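Local atomic coordinates of alpha-1,6-mannanase (Bacteroides thetaiotaomicron, PDB entry 4V1S), a protein that probably hydrolyses alpha-1,6-mannosidic linkages in mannans, as a glycoside hydrolase of family GH76 from a gut symbiont. Residues 45-48 with 49-53; 230-233 with 234-238. All coordinates share one frame; numbering follows the deposited sequence.

Contact 1: residues 45-48 with 49-53; sequences DYYT and WCKET
Tyr-46 turns the edge of its phenol ring toward the face of the Trp-49 indole, an offset edge-to-face pair within the first turn of helix 46-61. CE1 of Tyr-46 comes to 3.5 Å from CZ3 of Trp-49, and the planes stand at 78°. Both side chains leave the backbone in the same sense, each with CG anti to its carbonyl carbon (chi1 -61° and -65°), which brings them side by side. The indole also lies against the chain itself: Asp-45 O sits over one face, 3.2 Å from Trp-49 CD1, while accepting the Trp-49 backbone N-H at 3.0 Å. An alanine in place of Trp-49 would probably leave the Tyr-46 edge without its aromatic mate and uncover the Asp-45 carbonyl. This is the tight side.

The other side is looser and more polar. Asp-45 is the N-cap; its OD2 takes the hydroxyl of Thr-48 at 2.7 Å from above the carboxylate plane, while OD1 receives Thr-48 N in a straight but weak bond of 3.3 Å. One turn on, CG2 of Thr-48 lies 3.6 Å from OE2 of the exposed Glu-52.

Tyr-47 OH is hydrogen-bonded to Glu-101 and Trp-102 of helix 99-114. Toward helix 334-350, Trp-49 stacks on His-347, and Tyr-46 meets Phe-340 and is hydrogen-bonded through OH to Asn-344; Cys-50 packs between helices 81-97 and 374-394.

Contact 2: residues 230-233 with 234-238; sequences RIND and WTVEN
Ile-231 O is gripped twice by Thr-235, whose hydroxyl OG1 donates at 2.7 Å and whose backbone N donates at 2.9 Å. The two donors use the carbonyl differently: N lies only slightly tilted from its plane, whereas OG1 stands well above it, 42° out. The first torsion of Thr-235 (chi1 -53°) sets OG1 beside its own backbone N, and this folds the hydroxyl back onto the preceding turn. OG1 is also hydrogen-bonded to Ser-205 of helix 202-219, so one buried hydroxyl ties its own helix to the preceding one.

This is the i to i+4 pattern of a continuous alpha-helix, 222-239, one of the many helices in a chain consistent with the (alpha/alpha)6 barrel of family GH76. Its straightest bond here runs from Val-236 N to Asn-232 O, 2.8 Å long with an N-H...O angle of 176°. Beside that bond, the Asn-232 side chain crosses that of Val-236 at a slant, OD1 lying 3.6 Å from Val-236 CG2, while OD1 accepts from Trp-274 NE1 of helix 264-281.

Near the helix end, Trp-234 O takes both the backbone N-H of Asn-238 and its side-chain ND2, the latter at 2.9 Å and close to the amide plane. The same ND2 rests over one face of the Trp-234 indole, 3.2 Å above it, near the rim. The indole NE1 donates instead to Leu-183 O, and on the exposed flank Arg-230 forms a salt bridge with Glu-179.

How the contacts relate
Contacts 1 and 2 lie in series along the chain, contact 1 at the start of helix 46-61 and contact 2 near the end of helix 222-239. Their centres are 39 Å apart and their nearest atoms about 31 Å, on opposite sides of the chain's centre, so they do not touch and share no helix or sheet. Each leans on its own neighbours: helices 81-97, 99-114, 334-350 and 374-394 touch the first, helices 202-219 and 264-281 the second. Helix 334-350 and helix 374-394, late in the chain, thus return beside its early helix 46-61, consistent with a closed ring of helices in a single-chain enzyme.

Contact 1: residues 45-48 with 49-53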
ATOM      1  N   ASP A  45      14.679  -7.115 -17.155  1.00 23.23           N
ATOM      2  CA  ASP A  45      15.271  -5.906 -16.679  1.00 24.97           C
ATOM      3  C   ASP A  45      14.189  -5.107 -15.973  1.00 21.27           C
ATOM      4  O   ASP A  45      13.651  -4.148 -16.523  1.00 19.44           O
ATOM      5  CB  ASP A  45      15.848  -5.147 -17.854  1.00 25.39           C
ATOM      6  CG  ASP A  45      16.687  -3.978 -17.442  1.00 26.74           C
ATOM      7  OD1 ASP A  45      16.758  -3.683 -16.224  1.00 29.68           O
ATOM      8  OD2 ASP A  45      17.285  -3.353 -18.363  1.00 32.80           O
ATOM      9  N   TYR A  46      13.882  -5.516 -14.745  1.00 17.37           N
ATOM     10  CA  TYR A  46      12.830  -4.866 -13.955  1.00 15.82           C
ATOM     11  C   TYR A  46      13.054  -3.381 -13.787  1.00 13.09           C
ATOM     12  O   TYR A  46      12.112  -2.608 -13.807  1.00 15.47           O
ATOM     13  CB  TYR A  46      12.700  -5.518 -12.572  1.00 15.71           C
ATOM     14  CG  TYR A  46      12.339  -6.984 -12.651  1.00 16.30           C
ATOM     15  CD1 TYR A  46      11.102  -7.387 -13.115  1.00 18.24           C
ATOM     16  CD2 TYR A  46      13.268  -7.973 -12.302  1.00 21.43           C
ATOM     17  CE1 TYR A  46      10.785  -8.744 -13.250  1.00 17.66           C
ATOM     18  CE2 TYR A  46      12.958  -9.316 -12.412  1.00 23.68           C
ATOM     19  CZ  TYR A  46      11.715  -9.698 -12.894  1.00 19.81           C
ATOM     20  OH  TYR A  46      11.389 -11.028 -13.003  1.00 22.59           O
ATOM     21  N   TYR A  47      14.303  -2.977 -13.590  1.00 15.49           N
ATOM     22  CA  TYR A  47      14.602  -1.568 -13.392  1.00 15.35           C
ATOM     23  C   TYR A  47      14.227  -0.722 -14.609  1.00 17.01           C
ATOM     24  O   TYR A  47      13.584   0.339 -14.480  1.00 18.98           O
ATOM     25  CB  TYR A  47      16.085  -1.428 -13.096  1.00 15.71           C
ATOM     26  CG  TYR A  47      16.541  -0.090 -12.529  1.00 18.55           C
ATOM     27  CD1 TYR A  47      16.052   0.384 -11.313  1.00 17.34           C
ATOM     28  CD2 TYR A  47      17.498   0.663 -13.166  1.00 20.39           C
ATOM     29  CE1 TYR A  47      16.492   1.572 -10.775  1.00 20.44           C
ATOM     30  CE2 TYR A  47      17.942   1.867 -12.653  1.00 25.99           C
ATOM     31  CZ  TYR A  47      17.440   2.313 -11.441  1.00 22.97           C
ATOM     32  OH  TYR A  47      17.907   3.491 -10.905  1.00 24.77           O
ATOM     33  N   THR A  48      14.602  -1.201 -15.794  1.00 19.00           N
ATOM     34  CA  THR A  48      14.163  -0.555 -17.033  1.00 20.80           C
ATOM     35  C   THR A  48      12.642  -0.559 -17.186  1.00 16.28           C
ATOM     36  O   THR A  48      12.054   0.427 -17.558  1.00 17.97           O
ATOM     37  CB  THR A  48      14.838  -1.186 -18.270  1.00 18.89           C
ATOM     38  OG1 THR A  48      16.237  -0.879 -18.172  1.00 27.89           O
ATOM     39  CG2 THR A  48      14.298  -0.620 -19.538  1.00 23.28           C
ATOM     40  N   TRP A  49      12.007  -1.671 -16.851  1.00 15.22           N
ATOM     41  CA  TRP A  49      10.565  -1.732 -16.931  1.00 15.13           C
ATOM     42  C   TRP A  49       9.946  -0.661 -16.062  1.00 15.01           C
ATOM     43  O   TRP A  49       8.985  -0.039 -16.459  1.00 16.44           O
ATOM     44  CB  TRP A  49      10.029  -3.095 -16.491  1.00 13.69           C
ATOM     45  CG  TRP A  49      10.417  -4.235 -17.365  1.00 12.41           C
ATOM     46  CD1 TRP A  49      11.140  -4.184 -18.511  1.00 18.88           C
ATOM     47  CD2 TRP A  49      10.100  -5.610 -17.137  1.00 15.98           C
ATOM     48  NE1 TRP A  49      11.303  -5.461 -19.018  1.00 20.36           N
ATOM     49  CE2 TRP A  49      10.667  -6.352 -18.195  1.00 21.32           C
ATOM     50  CE3 TRP A  49       9.368  -6.284 -16.156  1.00 17.90           C
ATOM     51  CZ2 TRP A  49      10.524  -7.748 -18.293  1.00 23.59           C
ATOM     52  CZ3 TRP A  49       9.244  -7.671 -16.246  1.00 16.92           C
ATOM     53  CH2 TRP A  49       9.823  -8.382 -17.307  1.00 22.15           C
ATOM     54  N   CYS A  50      10.535  -0.440 -14.890  1.00 13.58           N
ATOM     55  CA  CYS A  50      10.020   0.592 -13.992  1.00 11.00           C
ATOM     56  C   CYS A  50      10.164   1.956 -14.624  1.00 12.56           C
ATOM     57  O   CYS A  50       9.202   2.704 -14.700  1.00 13.59           O
ATOM     58  CB  CYS A  50      10.740   0.559 -12.657  1.00 12.30           C
ATOM     59  SG  CYS A  50      10.179   1.823 -11.492  1.00 14.87           S
ATOM     60  N   LYS A  51      11.355   2.279 -15.118  1.00 16.23           N
ATOM     61  CA  LYS A  51      11.580   3.581 -15.761  0.50 17.59           C
ATOM     62  C   LYS A  51      10.662   3.776 -16.976  1.00 15.76           C
ATOM     63  O   LYS A  51      10.142   4.843 -17.212  1.00 14.44           O
ATOM     64  CB  LYS A  51      13.062   3.759 -16.112  0.50 18.81           C
ATOM     65  CG  LYS A  51      13.917   3.902 -14.851  0.50 21.30           C
ATOM     66  CD  LYS A  51      15.392   3.645 -15.087  0.50 25.03           C
ATOM     67  CE  LYS A  51      15.800   4.124 -16.465  0.50 29.12           C
ATOM     68  NZ  LYS A  51      15.750   5.599 -16.545  0.50 21.14           N
ATOM     69  N   GLU A  52      10.468   2.720 -17.743  1.00 18.40           N
ATOM     70  CA  GLU A  52       9.549   2.776 -18.860  1.00 16.86           C
ATOM     71  C   GLU A  52       8.139   3.163 -18.423  1.00 17.88           C
ATOM     72  O   GLU A  52       7.477   4.003 -19.055  1.00 16.75           O
ATOM     73  CB  GLU A  52       9.566   1.455 -19.610  1.00 17.31           C
ATOM     74  CG  GLU A  52      10.826   1.257 -20.437  1.00 19.05           C
ATOM     75  CD  GLU A  52      10.924  -0.126 -21.084  1.00 21.87           C
ATOM     76  OE1 GLU A  52      10.190  -1.048 -20.669  1.00 24.21           O
ATOM     77  OE2 GLU A  52      11.752  -0.307 -22.011  1.00 24.37           O
ATOM     78  N   THR A  53       7.672   2.505 -17.372  1.00 16.88           N
ATOM     79  CA  THR A  53       6.341   2.718 -16.865  1.00 14.74           C
ATOM     80  C   THR A  53       6.179   4.169 -16.378  1.00 13.94           C
ATOM     81  O   THR A  53       5.203   4.830 -16.689  1.00 16.14           O
ATOM     82  CB  THR A  53       6.031   1.753 -15.747  1.00 12.27           C
ATOM     83  OG1 THR A  53       6.375   0.417 -16.141  1.00 15.87           O
ATOM     84  CG2 THR A  53       4.591   1.826 -15.379  1.00 13.39           C
TER

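Contact 2: residues 230-233 with 234-238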
ATOM      1  N   ARG A 230      -3.470  -3.747  20.280  1.00 15.55           N
ATOM      2  CA  ARG A 230      -4.838  -3.421  20.604  1.00 16.22           C
ATOM      3  C   ARG A 230      -5.735  -3.461  19.360  1.00 15.93           C
ATOM      4  O   ARG A 230      -6.811  -4.068  19.371  1.00 16.89           O
ATOM      5  CB  ARG A 230      -4.885  -2.041  21.279  1.00 18.32           C
ATOM      6  CG  ARG A 230      -6.259  -1.569  21.663  1.00 19.86           C
ATOM      7  CD  ARG A 230      -6.216  -0.192  22.322  1.00 20.33           C
ATOM      8  NE  ARG A 230      -5.726   0.836  21.402  1.00 18.78           N
ATOM      9  CZ  ARG A 230      -4.573   1.501  21.480  1.00 18.72           C
ATOM     10  NH1 ARG A 230      -3.704   1.300  22.469  1.00 21.00           N
ATOM     11  NH2 ARG A 230      -4.286   2.408  20.544  1.00 21.31           N
ATOM     12  N   ILE A 231      -5.302  -2.773  18.300  1.00 13.49           N
ATOM     13  CA  ILE A 231      -6.062  -2.750  17.064  1.00 13.11           C
ATOM     14  C   ILE A 231      -6.139  -4.158  16.459  1.00 13.13           C
ATOM     15  O   ILE A 231      -7.192  -4.579  15.981  1.00 13.41           O
ATOM     16  CB  ILE A 231      -5.441  -1.751  16.073  1.00 13.62           C
ATOM     17  CG1 ILE A 231      -5.587  -0.315  16.621  1.00 15.16           C
ATOM     18  CG2 ILE A 231      -6.075  -1.901  14.698  1.00 12.77           C
ATOM     19  CD1 ILE A 231      -4.644   0.668  15.956  1.00 15.58           C
ATOM     20  N   ASN A 232      -5.039  -4.895  16.487  1.00 13.90           N
ATOM     21  CA  ASN A 232      -5.052  -6.270  15.993  1.00 14.00           C
ATOM     22  C   ASN A 232      -6.047  -7.160  16.725  1.00 15.23           C
ATOM     23  O   ASN A 232      -6.819  -7.884  16.101  1.00 15.79           O
ATOM     24  CB  ASN A 232      -3.693  -6.917  16.077  1.00 16.20           C
ATOM     25  CG  ASN A 232      -3.692  -8.292  15.442  1.00 17.01           C
ATOM     26  OD1 ASN A 232      -4.080  -8.444  14.278  1.00 16.87           O
ATOM     27  ND2 ASN A 232      -3.306  -9.306  16.208  1.00 17.98           N
ATOM     28  N   ASP A 233      -6.019  -7.103  18.052  1.00 15.84           N
ATOM     29  CA  ASP A 233      -6.955  -7.901  18.863  1.00 18.16           C
ATOM     30  C   ASP A 233      -8.402  -7.625  18.428  1.00 16.34           C
ATOM     31  O   ASP A 233      -9.188  -8.553  18.228  1.00 18.55           O
ATOM     32  CB  ASP A 233      -6.784  -7.580  20.340  1.00 19.51           C
ATOM     33  CG  ASP A 233      -5.548  -8.207  20.946  1.00 22.77           C
ATOM     34  OD1 ASP A 233      -4.855  -9.009  20.285  1.00 22.31           O
ATOM     35  OD2 ASP A 233      -5.259  -7.868  22.107  1.00 29.01           O
ATOM     36  N   TRP A 234      -8.747  -6.346  18.253  1.00 13.88           N
ATOM     37  CA  TRP A 234     -10.100  -5.985  17.805  1.00 14.50           C
ATOM     38  C   TRP A 234     -10.389  -6.546  16.409  1.00 14.53           C
ATOM     39  O   TRP A 234     -11.481  -7.067  16.136  1.00 14.52           O
ATOM     40  CB  TRP A 234     -10.308  -4.459  17.821  1.00 15.61           C
ATOM     41  CG  TRP A 234     -11.680  -4.054  17.388  1.00 16.76           C
ATOM     42  CD1 TRP A 234     -12.805  -3.913  18.181  1.00 16.59           C
ATOM     43  CD2 TRP A 234     -12.107  -3.772  16.054  1.00 15.90           C
ATOM     44  NE1 TRP A 234     -13.886  -3.560  17.414  1.00 18.54           N
ATOM     45  CE2 TRP A 234     -13.489  -3.465  16.106  1.00 17.00           C
ATOM     46  CE3 TRP A 234     -11.451  -3.703  14.827  1.00 15.29           C
ATOM     47  CZ2 TRP A 234     -14.212  -3.108  14.974  1.00 17.49           C
ATOM     48  CZ3 TRP A 234     -12.175  -3.356  13.697  1.00 15.93           C
ATOM     49  CH2 TRP A 234     -13.543  -3.084  13.774  1.00 16.19           C
ATOM     50  N   THR A 235      -9.420  -6.384  15.511  1.00 15.17           N
ATOM     51  CA  THR A 235      -9.610  -6.767  14.127  1.00 15.12           C
ATOM     52  C   THR A 235      -9.795  -8.282  13.993  1.00 15.01           C
ATOM     53  O   THR A 235     -10.695  -8.753  13.285  1.00 15.35           O
ATOM     54  CB  THR A 235      -8.448  -6.265  13.281  1.00 13.34           C
ATOM     55  OG1 THR A 235      -8.282  -4.845  13.502  1.00 14.05           O
ATOM     56  CG2 THR A 235      -8.716  -6.510  11.808  1.00 15.15           C
ATOM     57  N   VAL A 236      -8.969  -9.038  14.684  1.00 14.90           N
ATOM     58  CA  VAL A 236      -9.103 -10.522  14.706  1.00 16.51           C
ATOM     59  C   VAL A 236     -10.473 -10.962  15.284  1.00 16.84           C
ATOM     60  O   VAL A 236     -11.124 -11.884  14.790  1.00 18.10           O
ATOM     61  CB  VAL A 236      -7.893 -11.147  15.453  1.00 21.28           C
ATOM     62  CG1 VAL A 236      -8.127 -12.607  15.774  1.00 26.61           C
ATOM     63  CG2 VAL A 236      -6.623 -10.943  14.615  1.00 21.57           C
ATOM     64  N   GLU A 237     -10.919 -10.281  16.327  1.00 17.94           N
ATOM     65  CA  GLU A 237     -12.174 -10.642  17.003  1.00 18.62           C
ATOM     66  C   GLU A 237     -13.400 -10.345  16.121  1.00 16.98           C
ATOM     67  O   GLU A 237     -14.399 -11.075  16.181  1.00 23.37           O
ATOM     68  CB  GLU A 237     -12.262  -9.888  18.327  1.00 20.99           C
ATOM     69  CG  GLU A 237     -13.560 -10.053  19.088  1.00 30.71           C
ATOM     70  CD  GLU A 237     -13.820 -11.479  19.568  1.00 31.48           C
ATOM     71  OE1 GLU A 237     -12.854 -12.270  19.663  1.00 46.18           O
ATOM     72  OE2 GLU A 237     -14.963 -11.782  19.830  1.00 52.56           O
ATOM     73  N   ASN A 238     -13.305  -9.290  15.288  1.00 15.82           N
ATOM     74  CA  ASN A 238     -14.466  -8.778  14.538  1.00 16.31           C
ATOM     75  C   ASN A 238     -14.479  -8.999  13.033  1.00 15.24           C
ATOM     76  O   ASN A 238     -15.557  -9.082  12.442  1.00 18.10           O
ATOM     77  CB  ASN A 238     -14.621  -7.276  14.809  1.00 16.86           C
ATOM     78  CG  ASN A 238     -15.097  -7.013  16.213  1.00 17.59           C
ATOM     79  OD1 ASN A 238     -16.285  -7.106  16.474  1.00 24.56           O
ATOM     80  ND2 ASN A 238     -14.173  -6.731  17.135  1.00 16.25           N
TER